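Local coordinates for protein colicin-D (Escherichia coli, PDB 5ZNM) that kills Escherichia coli and close relatives by blocking protein synthesis, through a C-terminal tRNase domain that follows the central domain implicated in crossing the inner membrane, at residues L328-T333 with Y348-T353; D322-H327 with N355-K360; S148-V153 with I176-P181; R260-W265 with V279-P284. All coordinates share one frame; numbering follows the deposited sequence.

Contact 1 of 4, residues L328-T333 with Y348-T353; sequences LSDKDT and YFNPNT
Thr333 and Asn350 bring their CA atoms to 4.3 Å where a type I beta turn, Asp330 to Thr333, leads away from the end of helix 314-329 and comes up against the loop that follows strand 346-349. The setting is the tRNase domain, and each loop carries an Asx turn of its own. The side chain of Asn350 joins them. Its CG stands anti to the backbone N (chi1 -174°), which carries the amide across to the turn, where ND2 donates a nearly straight bond to Thr333 OG1 (3.0 Å) with the hydroxyl oxygen in the amide plane. That hydroxyl is also hydrogen-bonded to His327 O in the helix. A second, weak and bent bond runs from Asn350 ND2 to Asp330 OD2, whose carboxylate plane is turned 61° from the amide. Asn350 OD1 faces its own loop and accepts from Asn352 N (2.8 Å) and Thr353 N (3.0 Å), one on each face of the amide, so both ends of the group are held and its flip is fixed. In the turn, Asp330 OD1 takes Asp332 N on its anti side, tilted out of the carboxylate plane. Apolar packing continues nearer the strand: Leu328 lies roughly perpendicular to Tyr348, with CD2 3.7 Å from Tyr348 CB, and Thr333 CG2 lies 3.9 Å from that same CB. Beside the turn, Pro351 CD sits 3.2 Å from Asp332 O.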
loop_
_atom_site.group_PDB
_atom_site.type_symbol
_atom_site.label_atom_id
_atom_site.label_comp_id
_atom_site.label_asym_id
_atom_site.label_seq_id
_atom_site.Cartn_x
_atom_site.Cartn_y
_atom_site.Cartn_z
ATOM N N LEU A 328 -3.404 -41.773 1.249
ATOM C CA LEU A 328 -4.513 -40.987 1.783
ATOM C C LEU A 328 -5.732 -41.004 0.878
ATOM O O LEU A 328 -6.844 -40.767 1.362
ATOM C CB LEU A 328 -4.081 -39.547 2.017
ATOM C CG LEU A 328 -3.048 -39.330 3.127
ATOM C CD1 LEU A 328 -2.600 -37.877 3.082
ATOM C CD2 LEU A 328 -3.613 -39.693 4.511
ATOM N N SER A 329 -5.554 -41.277 -0.416
ATOM C CA SER A 329 -6.678 -41.292 -1.354
ATOM C C SER A 329 -7.325 -42.658 -1.472
ATOM O O SER A 329 -8.435 -42.758 -2.007
ATOM C CB SER A 329 -6.227 -40.853 -2.755
ATOM O OG SER A 329 -5.710 -39.533 -2.720
ATOM N N ASP A 330 -6.646 -43.702 -1.009
ATOM C CA ASP A 330 -7.155 -45.060 -1.140
ATOM C C ASP A 330 -8.482 -45.169 -0.402
ATOM O O ASP A 330 -8.621 -44.692 0.730
ATOM C CB ASP A 330 -6.114 -46.041 -0.594
ATOM C CG ASP A 330 -6.536 -47.505 -0.696
ATOM O OD1 ASP A 330 -7.737 -47.835 -0.600
ATOM O OD2 ASP A 330 -5.632 -48.348 -0.848
ATOM N N LYS A 331 -9.473 -45.765 -1.068
ATOM C CA LYS A 331 -10.804 -45.854 -0.481
ATOM C C LYS A 331 -10.812 -46.689 0.792
ATOM O O LYS A 331 -11.690 -46.504 1.641
ATOM C CB LYS A 331 -11.787 -46.441 -1.496
ATOM C CG LYS A 331 -11.495 -47.900 -1.827
ATOM C CD LYS A 331 -12.639 -48.545 -2.590
ATOM C CE LYS A 331 -12.355 -50.010 -2.864
ATOM N NZ LYS A 331 -13.060 -50.468 -4.093
ATOM N N ASP A 332 -9.860 -47.621 0.947
ATOM C CA ASP A 332 -9.852 -48.393 2.184
ATOM C C ASP A 332 -9.010 -47.768 3.284
ATOM O O ASP A 332 -8.984 -48.312 4.390
ATOM C CB ASP A 332 -9.363 -49.825 1.956
ATOM C CG ASP A 332 -10.149 -50.545 0.889
ATOM O OD1 ASP A 332 -11.381 -50.404 0.870
ATOM O OD2 ASP A 332 -9.524 -51.231 0.064
ATOM N N THR A 333 -8.342 -46.645 3.038
ATOM C CA THR A 333 -7.637 -45.967 4.125
ATOM C C THR A 333 -8.647 -45.218 4.977
ATOM O O THR A 333 -9.511 -44.519 4.445
ATOM C CB THR A 333 -6.587 -44.999 3.588
ATOM O OG1 THR A 333 -5.541 -45.732 2.944
ATOM C CG2 THR A 333 -5.997 -44.158 4.721
ATOM N N TYR A 348 -4.050 -41.999 9.753
ATOM C CA TYR A 348 -4.782 -42.584 8.632
ATOM C C TYR A 348 -4.171 -43.939 8.322
ATOM O O TYR A 348 -2.991 -44.025 7.969
ATOM C CB TYR A 348 -4.767 -41.658 7.408
ATOM C CG TYR A 348 -5.535 -40.400 7.722
ATOM C CD1 TYR A 348 -6.925 -40.380 7.664
ATOM C CD2 TYR A 348 -4.879 -39.252 8.132
ATOM C CE1 TYR A 348 -7.634 -39.236 7.996
ATOM C CE2 TYR A 348 -5.578 -38.108 8.456
ATOM C CZ TYR A 348 -6.950 -38.108 8.388
ATOM O OH TYR A 348 -7.640 -36.965 8.718
ATOM N N PHE A 349 -4.962 -44.991 8.506
ATOM C CA PHE A 349 -4.488 -46.370 8.476
ATOM C C PHE A 349 -5.047 -47.088 7.258
ATOM O O PHE A 349 -6.218 -46.905 6.907
ATOM C CB PHE A 349 -4.923 -47.096 9.753
ATOM C CG PHE A 349 -4.608 -48.569 9.767
ATOM C CD1 PHE A 349 -3.299 -49.010 9.818
ATOM C CD2 PHE A 349 -5.628 -49.505 9.747
ATOM C CE1 PHE A 349 -3.007 -50.391 9.874
ATOM C CE2 PHE A 349 -5.346 -50.885 9.783
ATOM C CZ PHE A 349 -4.033 -51.318 9.852
ATOM N N ASN A 350 -4.209 -47.899 6.604
ATOM C CA ASN A 350 -4.696 -48.770 5.539
ATOM C C ASN A 350 -4.616 -50.217 5.994
ATOM O O ASN A 350 -3.525 -50.686 6.325
ATOM C CB ASN A 350 -3.897 -48.569 4.248
ATOM C CG ASN A 350 -4.477 -49.350 3.095
ATOM O OD1 ASN A 350 -4.255 -50.552 2.981
ATOM N ND2 ASN A 350 -5.235 -48.675 2.239
ATOM N N PRO A 351 -5.722 -50.970 6.021
ATOM C CA PRO A 351 -5.674 -52.340 6.546
ATOM C C PRO A 351 -5.026 -53.353 5.612
ATOM O O PRO A 351 -4.795 -54.488 6.035
ATOM C CB PRO A 351 -7.157 -52.677 6.762
ATOM C CG PRO A 351 -7.882 -51.811 5.774
ATOM C CD PRO A 351 -7.091 -50.538 5.693
ATOM N N ASN A 352 -4.727 -52.987 4.371
ATOM C CA ASN A 352 -4.095 -53.928 3.456
ATOM C C ASN A 352 -2.581 -53.789 3.465
ATOM O O ASN A 352 -1.863 -54.778 3.623
ATOM C CB ASN A 352 -4.622 -53.724 2.041
ATOM C CG ASN A 352 -6.122 -53.806 1.966
ATOM O OD1 ASN A 352 -6.774 -52.943 1.382
ATOM N ND2 ASN A 352 -6.680 -54.851 2.552
ATOM N N THR A 353 -2.080 -52.566 3.298
ATOM C CA THR A 353 -0.644 -52.357 3.413
ATOM C C THR A 353 -0.170 -52.270 4.853
ATOM O O THR A 353 1.037 -52.379 5.090
ATOM C CB THR A 353 -0.228 -51.072 2.708
ATOM O OG1 THR A 353 -0.800 -49.967 3.408
ATOM C CG2 THR A 353 -0.702 -51.063 1.235
HETATM O O HOH W 1 -5.505 -51.192 0.227
#

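Contact 2 of 4, residues D322-H327 with N355-K360; sequences DAIEEH and NVVIIK
His327 reaches from helix 314-329 onto Val357 and Asn355 of strand 355-359, a helix-on-sheet packing in which helix and strand run nearly perpendicular (100°), with their axes 9.6 Å apart at the closest. The helix lies against the antiparallel sheet of the tRNase domain, and the meeting is buried. From the CB of His327, the bond to CG lies anti to the backbone N (chi1 169°), a choice that sends the imidazole out from the helix to the strand. CG is the first ring atom to feel Val357, 4.0 Å from its CG2. CD2 presses closer on that methyl, at 3.4 Å, the methyl coming at the ring obliquely while the two side chains run antiparallel alongside one another. On the other flank of the ring, ND1 lies alongside the CB of Asn355, 3.9 Å away. CE1 then meets Asn355 O at 3.2 Å, the carbonyl oxygen standing at the ring edge near its plane. At the tip, NE2 is hydrogen-bonded to Tyr348 O of the adjacent strand, which fixes the rotation of the imidazole. The amide of Asn355 looks elsewhere: OD1 to Lys370 NZ and ND2 to Asp304 O. One turn earlier in the helix, Ile324 extends the apolar patch toward Phe365, which also touches Val357, and Ile324 CG2 comes to 4.0 Å from Val357 CG1.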
loop_
_atom_site.group_PDB
_atom_site.type_symbol
_atom_site.label_atom_id
_atom_site.label_comp_id
_atom_site.label_asym_id
_atom_site.label_seq_id
_atom_site.Cartn_x
_atom_site.Cartn_y
_atom_site.Cartn_z
ATOM N N ASP A 322 4.026 -38.494 -3.523
ATOM C CA ASP A 322 2.941 -39.138 -4.259
ATOM C C ASP A 322 2.479 -40.415 -3.553
ATOM O O ASP A 322 1.272 -40.687 -3.479
ATOM C CB ASP A 322 3.386 -39.430 -5.705
ATOM C CG ASP A 322 3.520 -38.148 -6.569
ATOM O OD1 ASP A 322 3.030 -37.070 -6.159
ATOM O OD2 ASP A 322 4.127 -38.208 -7.656
ATOM N N ALA A 323 3.412 -41.191 -2.989
ATOM C CA ALA A 323 3.011 -42.405 -2.276
ATOM C C ALA A 323 2.144 -42.078 -1.069
ATOM O O ALA A 323 1.151 -42.763 -0.804
ATOM C CB ALA A 323 4.238 -43.211 -1.848
ATOM N N ILE A 324 2.491 -41.024 -0.329
ATOM C CA ILE A 324 1.652 -40.613 0.786
ATOM C C ILE A 324 0.273 -40.190 0.288
ATOM O O ILE A 324 -0.749 -40.536 0.892
ATOM C CB ILE A 324 2.358 -39.506 1.590
ATOM C CG1 ILE A 324 3.658 -40.067 2.181
ATOM C CG2 ILE A 324 1.435 -38.919 2.679
ATOM C CD1 ILE A 324 4.710 -39.026 2.456
ATOM N N GLU A 325 0.218 -39.452 -0.830
ATOM C CA GLU A 325 -1.082 -39.061 -1.379
ATOM C C GLU A 325 -1.894 -40.274 -1.831
ATOM O O GLU A 325 -3.115 -40.303 -1.640
ATOM C CB GLU A 325 -0.904 -38.074 -2.536
ATOM C CG GLU A 325 -0.600 -36.662 -2.061
ATOM C CD GLU A 325 -1.816 -35.985 -1.437
ATOM O OE1 GLU A 325 -2.868 -35.892 -2.103
ATOM O OE2 GLU A 325 -1.726 -35.564 -0.269
ATOM N N GLU A 326 -1.244 -41.273 -2.449
ATOM C CA GLU A 326 -1.968 -42.482 -2.860
ATOM C C GLU A 326 -2.554 -43.218 -1.655
ATOM O O GLU A 326 -3.679 -43.742 -1.717
ATOM C CB GLU A 326 -1.043 -43.419 -3.655
ATOM C CG GLU A 326 -0.672 -42.888 -5.065
ATOM C CD GLU A 326 0.356 -43.757 -5.806
ATOM O OE1 GLU A 326 0.638 -44.893 -5.357
ATOM O OE2 GLU A 326 0.896 -43.289 -6.839
ATOM N N HIS A 327 -1.791 -43.288 -0.559
ATOM C CA HIS A 327 -2.291 -43.873 0.683
ATOM C C HIS A 327 -3.503 -43.103 1.200
ATOM O O HIS A 327 -4.533 -43.695 1.545
ATOM C CB HIS A 327 -1.166 -43.879 1.735
ATOM C CG HIS A 327 -1.620 -44.204 3.124
ATOM N ND1 HIS A 327 -1.678 -45.496 3.605
ATOM C CD2 HIS A 327 -2.000 -43.404 4.150
ATOM C CE1 HIS A 327 -2.085 -45.478 4.861
ATOM N NE2 HIS A 327 -2.289 -44.222 5.216
ATOM N N ASN A 355 -0.020 -49.594 6.482
ATOM C CA ASN A 355 0.683 -48.332 6.653
ATOM C C ASN A 355 -0.165 -47.340 7.441
ATOM O O ASN A 355 -1.398 -47.340 7.360
ATOM C CB ASN A 355 1.068 -47.743 5.292
ATOM C CG ASN A 355 2.264 -48.455 4.675
ATOM O OD1 ASN A 355 2.987 -49.174 5.370
ATOM N ND2 ASN A 355 2.486 -48.260 3.366
ATOM N N VAL A 356 0.510 -46.503 8.222
ATOM C CA VAL A 356 -0.106 -45.337 8.839
ATOM C C VAL A 356 0.570 -44.092 8.297
ATOM O O VAL A 356 1.763 -44.106 7.977
ATOM C CB VAL A 356 0.010 -45.360 10.380
ATOM C CG1 VAL A 356 -0.843 -46.479 10.958
ATOM C CG2 VAL A 356 1.478 -45.547 10.779
ATOM N N VAL A 357 -0.199 -43.004 8.217
ATOM C CA VAL A 357 0.329 -41.669 7.938
ATOM C C VAL A 357 -0.241 -40.731 8.998
ATOM O O VAL A 357 -1.448 -40.765 9.267
ATOM C CB VAL A 357 -0.030 -41.180 6.521
ATOM C CG1 VAL A 357 0.236 -39.664 6.385
ATOM C CG2 VAL A 357 0.751 -41.995 5.445
ATOM N N ILE A 358 0.633 -39.929 9.621
ATOM C CA ILE A 358 0.251 -38.995 10.682
ATOM C C ILE A 358 0.110 -37.594 10.106
ATOM O O ILE A 358 1.054 -37.063 9.511
ATOM C CB ILE A 358 1.277 -38.977 11.827
ATOM C CG1 ILE A 358 1.574 -40.382 12.351
ATOM C CG2 ILE A 358 0.794 -37.997 12.974
ATOM C CD1 ILE A 358 2.885 -40.428 13.151
ATOM N N ILE A 359 -1.032 -36.964 10.364
ATOM C CA ILE A 359 -1.302 -35.588 9.971
ATOM C C ILE A 359 -1.481 -34.766 11.243
ATOM O O ILE A 359 -2.317 -35.104 12.087
ATOM C CB ILE A 359 -2.560 -35.488 9.086
ATOM C CG1 ILE A 359 -2.455 -36.430 7.885
ATOM C CG2 ILE A 359 -2.768 -34.049 8.610
ATOM C CD1 ILE A 359 -1.340 -36.070 6.931
ATOM N N LYS A 360 -0.705 -33.692 11.381
ATOM C CA LYS A 360 -0.865 -32.816 12.539
ATOM C C LYS A 360 -2.202 -32.074 12.484
ATOM O O LYS A 360 -2.874 -32.000 11.451
ATOM C CB LYS A 360 0.260 -31.797 12.609
ATOM C CG LYS A 360 1.630 -32.343 12.965
ATOM C CD LYS A 360 2.679 -31.389 12.401
ATOM C CE LYS A 360 3.848 -31.192 13.336
ATOM N NZ LYS A 360 4.415 -29.820 13.161
#

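Contact 3 of 4, residues S148-V153 with I176-P181; sequences SVNLPV and IPAAVP
Val180 and Leu151 approach each other obliquely across a short two-stranded antiparallel ladder, with Leu151 CD1 4.1 Å from Val180 CG2. The valine has CG1 anti to its backbone N (chi1 171°), leaving CG2 on the N side, the branch that meets the leucine. Its CB rests 3.5 Å from Val149 O, and Val149 and Val180, a hydrogen-bonded pair, place both side chains on one face of the ladder. The face bearing Ser148, Asn150, Ala179 and Pro181 is more polar. There Asn150 folds back over the opposite strand: CG is anti to the carbonyl carbon, and OD1 ends 3.5 Å from Ala179 CA, with the Ala179 methyl close by. Ala178 comes in from the point where the strand is about to start, its CB 3.4 Å from Leu151 O. Backbone bonds hold these side chains in register: Val149 N to Val180 O, Val180 N to Val149 O (2.8 Å), and Leu151 N to Ala178 O (2.9 Å), the last continuing the pairing past the end of strand 148-150. In the central domain the ladder closes a loop that contains the hairpin of strands 153-160 and 163-170. Both valines lie on Ile263 of strand 262-267, Val180 also touches Arg154 of strand 153-160, and Thr171 OG1, just beyond strand 163-170, is hydrogen-bonded to Leu151 O.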
loop_
_atom_site.group_PDB
_atom_site.type_symbol
_atom_site.label_atom_id
_atom_site.label_comp_id
_atom_site.label_asym_id
_atom_site.label_seq_id
_atom_site.Cartn_x
_atom_site.Cartn_y
_atom_site.Cartn_z
ATOM N N SER A 148 12.199 -13.662 -22.786
ATOM C CA SER A 148 12.718 -13.983 -21.466
ATOM C C SER A 148 13.526 -12.796 -20.966
ATOM O O SER A 148 13.867 -11.884 -21.721
ATOM C CB SER A 148 13.555 -15.277 -21.475
ATOM O OG SER A 148 14.688 -15.160 -22.317
ATOM N N VAL A 149 13.807 -12.810 -19.668
ATOM C CA VAL A 149 14.559 -11.757 -19.003
ATOM C C VAL A 149 15.558 -12.427 -18.074
ATOM O O VAL A 149 15.196 -13.340 -17.325
ATOM C CB VAL A 149 13.640 -10.811 -18.206
ATOM C CG1 VAL A 149 14.464 -9.731 -17.507
ATOM C CG2 VAL A 149 12.564 -10.211 -19.104
ATOM N N ASN A 150 16.810 -11.991 -18.120
ATOM C CA ASN A 150 17.836 -12.553 -17.255
ATOM C C ASN A 150 17.807 -11.836 -15.910
ATOM O O ASN A 150 18.091 -10.638 -15.833
ATOM C CB ASN A 150 19.212 -12.440 -17.908
ATOM C CG ASN A 150 19.475 -13.544 -18.925
ATOM O OD1 ASN A 150 18.590 -14.327 -19.272
ATOM N ND2 ASN A 150 20.704 -13.604 -19.414
ATOM N N LEU A 151 17.469 -12.570 -14.852
ATOM C CA LEU A 151 17.481 -11.922 -13.559
ATOM C C LEU A 151 18.670 -12.393 -12.747
ATOM O O LEU A 151 19.002 -13.585 -12.742
ATOM C CB LEU A 151 16.200 -12.197 -12.761
ATOM C CG LEU A 151 14.906 -11.656 -13.360
ATOM C CD1 LEU A 151 13.753 -11.831 -12.371
ATOM C CD2 LEU A 151 15.073 -10.202 -13.748
ATOM N N PRO A 152 19.307 -11.475 -12.031
ATOM C CA PRO A 152 20.417 -11.866 -11.189
ATOM C C PRO A 152 19.969 -12.619 -9.936
ATOM O O PRO A 152 20.782 -13.323 -9.318
ATOM C CB PRO A 152 21.070 -10.505 -10.873
ATOM C CG PRO A 152 20.069 -9.588 -10.851
ATOM C CD PRO A 152 19.080 -10.024 -11.930
ATOM N N VAL A 153 18.699 -12.490 -9.554
ATOM C CA VAL A 153 18.122 -13.154 -8.391
ATOM C C VAL A 153 16.782 -13.716 -8.811
ATOM O O VAL A 153 15.974 -12.995 -9.401
ATOM C CB VAL A 153 17.908 -12.193 -7.206
ATOM C CG1 VAL A 153 17.226 -12.924 -6.056
ATOM C CG2 VAL A 153 19.203 -11.625 -6.761
ATOM N N ILE A 176 21.295 -21.825 -10.758
ATOM C CA ILE A 176 19.993 -21.887 -11.396
ATOM C C ILE A 176 20.242 -20.911 -12.539
ATOM O O ILE A 176 21.006 -19.949 -12.363
ATOM C CB ILE A 176 18.748 -21.533 -10.571
ATOM C CG1 ILE A 176 18.771 -20.048 -10.215
ATOM C CG2 ILE A 176 18.727 -22.343 -9.283
ATOM C CD1 ILE A 176 17.759 -19.642 -9.197
ATOM N N PRO A 177 19.674 -21.129 -13.720
ATOM C CA PRO A 177 19.871 -20.180 -14.819
ATOM C C PRO A 177 19.241 -18.831 -14.509
ATOM O O PRO A 177 18.334 -18.707 -13.685
ATOM C CB PRO A 177 19.170 -20.855 -16.002
ATOM C CG PRO A 177 19.065 -22.313 -15.608
ATOM C CD PRO A 177 18.885 -22.303 -14.132
ATOM N N ALA A 178 19.738 -17.799 -15.193
ATOM C CA ALA A 178 19.180 -16.466 -15.008
ATOM C C ALA A 178 17.900 -16.248 -15.806
ATOM O O ALA A 178 17.100 -15.379 -15.439
ATOM C CB ALA A 178 20.212 -15.401 -15.392
ATOM N N ALA A 179 17.674 -17.034 -16.861
ATOM C CA ALA A 179 16.599 -16.738 -17.801
ATOM C C ALA A 179 15.243 -17.037 -17.179
ATOM O O ALA A 179 15.004 -18.141 -16.692
ATOM C CB ALA A 179 16.785 -17.535 -19.090
ATOM N N VAL A 180 14.364 -16.043 -17.182
ATOM C CA VAL A 180 13.009 -16.159 -16.660
ATOM C C VAL A 180 12.064 -15.968 -17.835
ATOM O O VAL A 180 12.190 -14.980 -18.554
ATOM C CB VAL A 180 12.724 -15.115 -15.563
ATOM C CG1 VAL A 180 11.262 -15.099 -15.186
ATOM C CG2 VAL A 180 13.594 -15.392 -14.324
ATOM N N PRO A 181 11.109 -16.872 -18.077
ATOM C CA PRO A 181 10.242 -16.730 -19.259
ATOM C C PRO A 181 9.191 -15.634 -19.098
ATOM O O PRO A 181 8.590 -15.480 -18.034
ATOM C CB PRO A 181 9.572 -18.102 -19.364
ATOM C CG PRO A 181 9.480 -18.556 -17.934
ATOM C CD PRO A 181 10.783 -18.085 -17.304
#

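Contact 4 of 4, residues R260-W265 with V279-P284; sequences RDFIYW and VMLNDP
The carbonyl oxygen of Phe262 takes the amide of Val279 in a 2.8 Å bond from Val279 N. The return bond, Phe262 N to Val279 O (2.9 Å), completes a hydrogen-bonded antiparallel pair. The side chains of Phe262 and Val279 run alongside one another in the same direction. The phenyl is put there by a chi1 of 64°, with CG between the backbone N and the carbonyl carbon, and Val279 CB comes over one face of it as a CH-pi contact, 3.8 Å from the ring centroid. Of the valine's branches, CG1 touches Phe262 CE1 at 3.6 Å, while CG2, also near the phenyl, reaches the edge of the Tyr264 ring at CD1 (3.9 Å). This is the open end of the beta hairpin made by strands 262-267 and 274-281, part of a five-stranded antiparallel sheet in the central domain. Strand 126-131 flanks the hairpin beyond Val279, and Ile196 and Leu198 of strand 194-198 pack on Phe262. Beyond this pair, toward Arg260 and Leu281, the strands draw apart: Leu281 CB lies 3.6 Å from Arg260 O, a buried carbonyl with no polar partner in the model. Arg260 stretches on to Pro284, and its NH2 is hydrogen-bonded to Pro205 O and Pro199 O. At the edge of the guanidinium, a water accepts from Arg260 NH1; the water oxygen lies 2.8 Å from Asn282 O, to which it donates.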
loop_
_atom_site.group_PDB
_atom_site.type_symbol
_atom_site.label_atom_id
_atom_site.label_comp_id
_atom_site.label_asym_id
_atom_site.label_seq_id
_atom_site.Cartn_x
_atom_site.Cartn_y
_atom_site.Cartn_z
ATOM N N ARG A 260 8.956 -22.289 -10.560
ATOM C CA ARG A 260 7.930 -21.980 -11.545
ATOM C C ARG A 260 7.674 -20.480 -11.460
ATOM O O ARG A 260 6.624 -20.043 -10.988
ATOM C CB ARG A 260 6.666 -22.770 -11.302
ATOM C CG ARG A 260 6.895 -24.228 -11.060
ATOM C CD ARG A 260 5.596 -24.854 -10.679
ATOM N NE ARG A 260 4.843 -25.292 -11.846
ATOM C CZ ARG A 260 3.629 -25.823 -11.760
ATOM N NH1 ARG A 260 3.053 -25.952 -10.555
ATOM N NH2 ARG A 260 3.003 -26.239 -12.860
ATOM N N ASP A 261 8.667 -19.694 -11.847
ATOM C CA ASP A 261 8.536 -18.243 -11.835
ATOM C C ASP A 261 8.466 -17.726 -13.263
ATOM O O ASP A 261 8.913 -18.381 -14.210
ATOM C CB ASP A 261 9.702 -17.587 -11.074
ATOM C CG ASP A 261 11.053 -18.074 -11.560
ATOM O OD1 ASP A 261 11.131 -19.233 -12.014
ATOM O OD2 ASP A 261 12.031 -17.302 -11.491
ATOM N N PHE A 262 7.877 -16.542 -13.425
ATOM C CA PHE A 262 7.720 -16.004 -14.769
ATOM C C PHE A 262 7.548 -14.498 -14.677
ATOM O O PHE A 262 7.444 -13.929 -13.589
ATOM C CB PHE A 262 6.531 -16.650 -15.493
ATOM C CG PHE A 262 5.181 -16.371 -14.853
ATOM C CD1 PHE A 262 4.705 -17.174 -13.818
ATOM C CD2 PHE A 262 4.377 -15.325 -15.317
ATOM C CE1 PHE A 262 3.469 -16.941 -13.243
ATOM C CE2 PHE A 262 3.139 -15.074 -14.750
ATOM C CZ PHE A 262 2.677 -15.887 -13.703
ATOM N N ILE A 263 7.520 -13.857 -15.839
ATOM C CA ILE A 263 7.219 -12.436 -15.952
ATOM C C ILE A 263 6.012 -12.281 -16.870
ATOM O O ILE A 263 5.870 -13.024 -17.851
ATOM C CB ILE A 263 8.448 -11.661 -16.476
ATOM C CG1 ILE A 263 9.535 -11.656 -15.391
ATOM C CG2 ILE A 263 8.082 -10.233 -16.880
ATOM C CD1 ILE A 263 10.889 -11.206 -15.867
ATOM N N TYR A 264 5.103 -11.374 -16.513
ATOM C CA TYR A 264 4.047 -10.963 -17.434
ATOM C C TYR A 264 3.910 -9.444 -17.364
ATOM O O TYR A 264 4.454 -8.786 -16.467
ATOM C CB TYR A 264 2.714 -11.667 -17.133
ATOM C CG TYR A 264 1.879 -11.023 -16.056
ATOM C CD1 TYR A 264 2.312 -10.986 -14.728
ATOM C CD2 TYR A 264 0.664 -10.439 -16.360
ATOM C CE1 TYR A 264 1.544 -10.389 -13.739
ATOM C CE2 TYR A 264 -0.103 -9.831 -15.382
ATOM C CZ TYR A 264 0.332 -9.811 -14.077
ATOM O OH TYR A 264 -0.451 -9.196 -13.118
ATOM N N TRP A 265 3.185 -8.882 -18.333
ATOM C CA TRP A 265 2.976 -7.438 -18.418
ATOM C C TRP A 265 1.541 -7.078 -18.045
ATOM O O TRP A 265 0.612 -7.801 -18.407
ATOM C CB TRP A 265 3.253 -6.933 -19.834
ATOM C CG TRP A 265 4.654 -7.080 -20.264
ATOM C CD1 TRP A 265 5.208 -8.157 -20.900
ATOM C CD2 TRP A 265 5.699 -6.122 -20.101
ATOM N NE1 TRP A 265 6.535 -7.924 -21.143
ATOM C CE2 TRP A 265 6.864 -6.681 -20.665
ATOM C CE3 TRP A 265 5.763 -4.839 -19.536
ATOM C CZ2 TRP A 265 8.082 -6.011 -20.680
ATOM C CZ3 TRP A 265 6.975 -4.167 -19.553
ATOM C CH2 TRP A 265 8.122 -4.760 -20.122
ATOM N N VAL A 279 6.707 -12.979 -11.058
ATOM C CA VAL A 279 5.772 -13.797 -10.302
ATOM C C VAL A 279 6.475 -15.089 -9.891
ATOM O O VAL A 279 7.179 -15.707 -10.701
ATOM C CB VAL A 279 4.504 -14.088 -11.129
ATOM C CG1 VAL A 279 3.518 -14.907 -10.315
ATOM C CG2 VAL A 279 3.859 -12.767 -11.597
ATOM N N MET A 280 6.310 -15.480 -8.629
ATOM C CA MET A 280 6.990 -16.647 -8.067
ATOM C C MET A 280 5.956 -17.547 -7.418
ATOM O O MET A 280 5.058 -17.065 -6.722
ATOM C CB MET A 280 8.044 -16.247 -7.007
ATOM C CG MET A 280 9.180 -15.388 -7.515
ATOM S SD MET A 280 9.842 -14.272 -6.259
ATOM C CE MET A 280 8.931 -12.756 -6.545
ATOM N N LEU A 281 6.086 -18.852 -7.634
ATOM C CA LEU A 281 5.139 -19.810 -7.098
ATOM C C LEU A 281 5.837 -20.729 -6.103
ATOM O O LEU A 281 7.067 -20.774 -6.018
ATOM C CB LEU A 281 4.473 -20.633 -8.211
ATOM C CG LEU A 281 3.138 -20.089 -8.734
ATOM C CD1 LEU A 281 3.373 -18.945 -9.674
ATOM C CD2 LEU A 281 2.311 -21.174 -9.412
ATOM N N ASN A 282 5.032 -21.419 -5.304
ATOM C CA ASN A 282 5.601 -22.389 -4.377
ATOM C C ASN A 282 6.258 -23.534 -5.137
ATOM O O ASN A 282 5.813 -23.935 -6.221
ATOM C CB ASN A 282 4.523 -22.957 -3.443
ATOM C CG ASN A 282 3.399 -23.630 -4.194
ATOM O OD1 ASN A 282 2.507 -22.954 -4.717
ATOM N ND2 ASN A 282 3.429 -24.969 -4.256
ATOM N N ASP A 283 7.328 -24.054 -4.549
ATOM C CA ASP A 283 7.865 -25.346 -4.954
ATOM C C ASP A 283 6.740 -26.383 -4.996
ATOM O O ASP A 283 5.911 -26.424 -4.082
ATOM C CB ASP A 283 8.944 -25.778 -3.954
ATOM C CG ASP A 283 9.743 -26.989 -4.419
ATOM O OD1 ASP A 283 9.160 -28.083 -4.580
ATOM O OD2 ASP A 283 10.972 -26.851 -4.586
ATOM N N PRO A 284 6.672 -27.237 -6.033
ATOM C CA PRO A 284 5.607 -28.253 -6.075
ATOM C C PRO A 284 5.539 -29.098 -4.818
ATOM O O PRO A 284 4.464 -29.595 -4.461
ATOM C CB PRO A 284 5.987 -29.108 -7.294
ATOM C CG PRO A 284 6.803 -28.226 -8.137
ATOM C CD PRO A 284 7.527 -27.286 -7.232
HETATM O O HOH W 2 3.940 -25.140 -7.881
#

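In the fold
Along the chain, contact 3 closes before contact 4 opens, and both precede contacts 1 and 2, with contact 1 nested inside the loop that contact 2 closes. Contacts 3 and 4 belong to the central domain, their centres about 12 Å apart, and they touch through Pro181 O and Ile263 N, which ties the small two-stranded ladder to the edge strand 262-267 of the five-stranded sheet. Contacts 1 and 2, about 9 Å apart between centres, share helix 314-329 of the tRNase domain and reach neighbouring strands of one sheet, 346-349 in contact 1 and 355-359 in contact 2. Contact 1 lies about 43 Å from contact 3 between centres, consistent with two separately built domains.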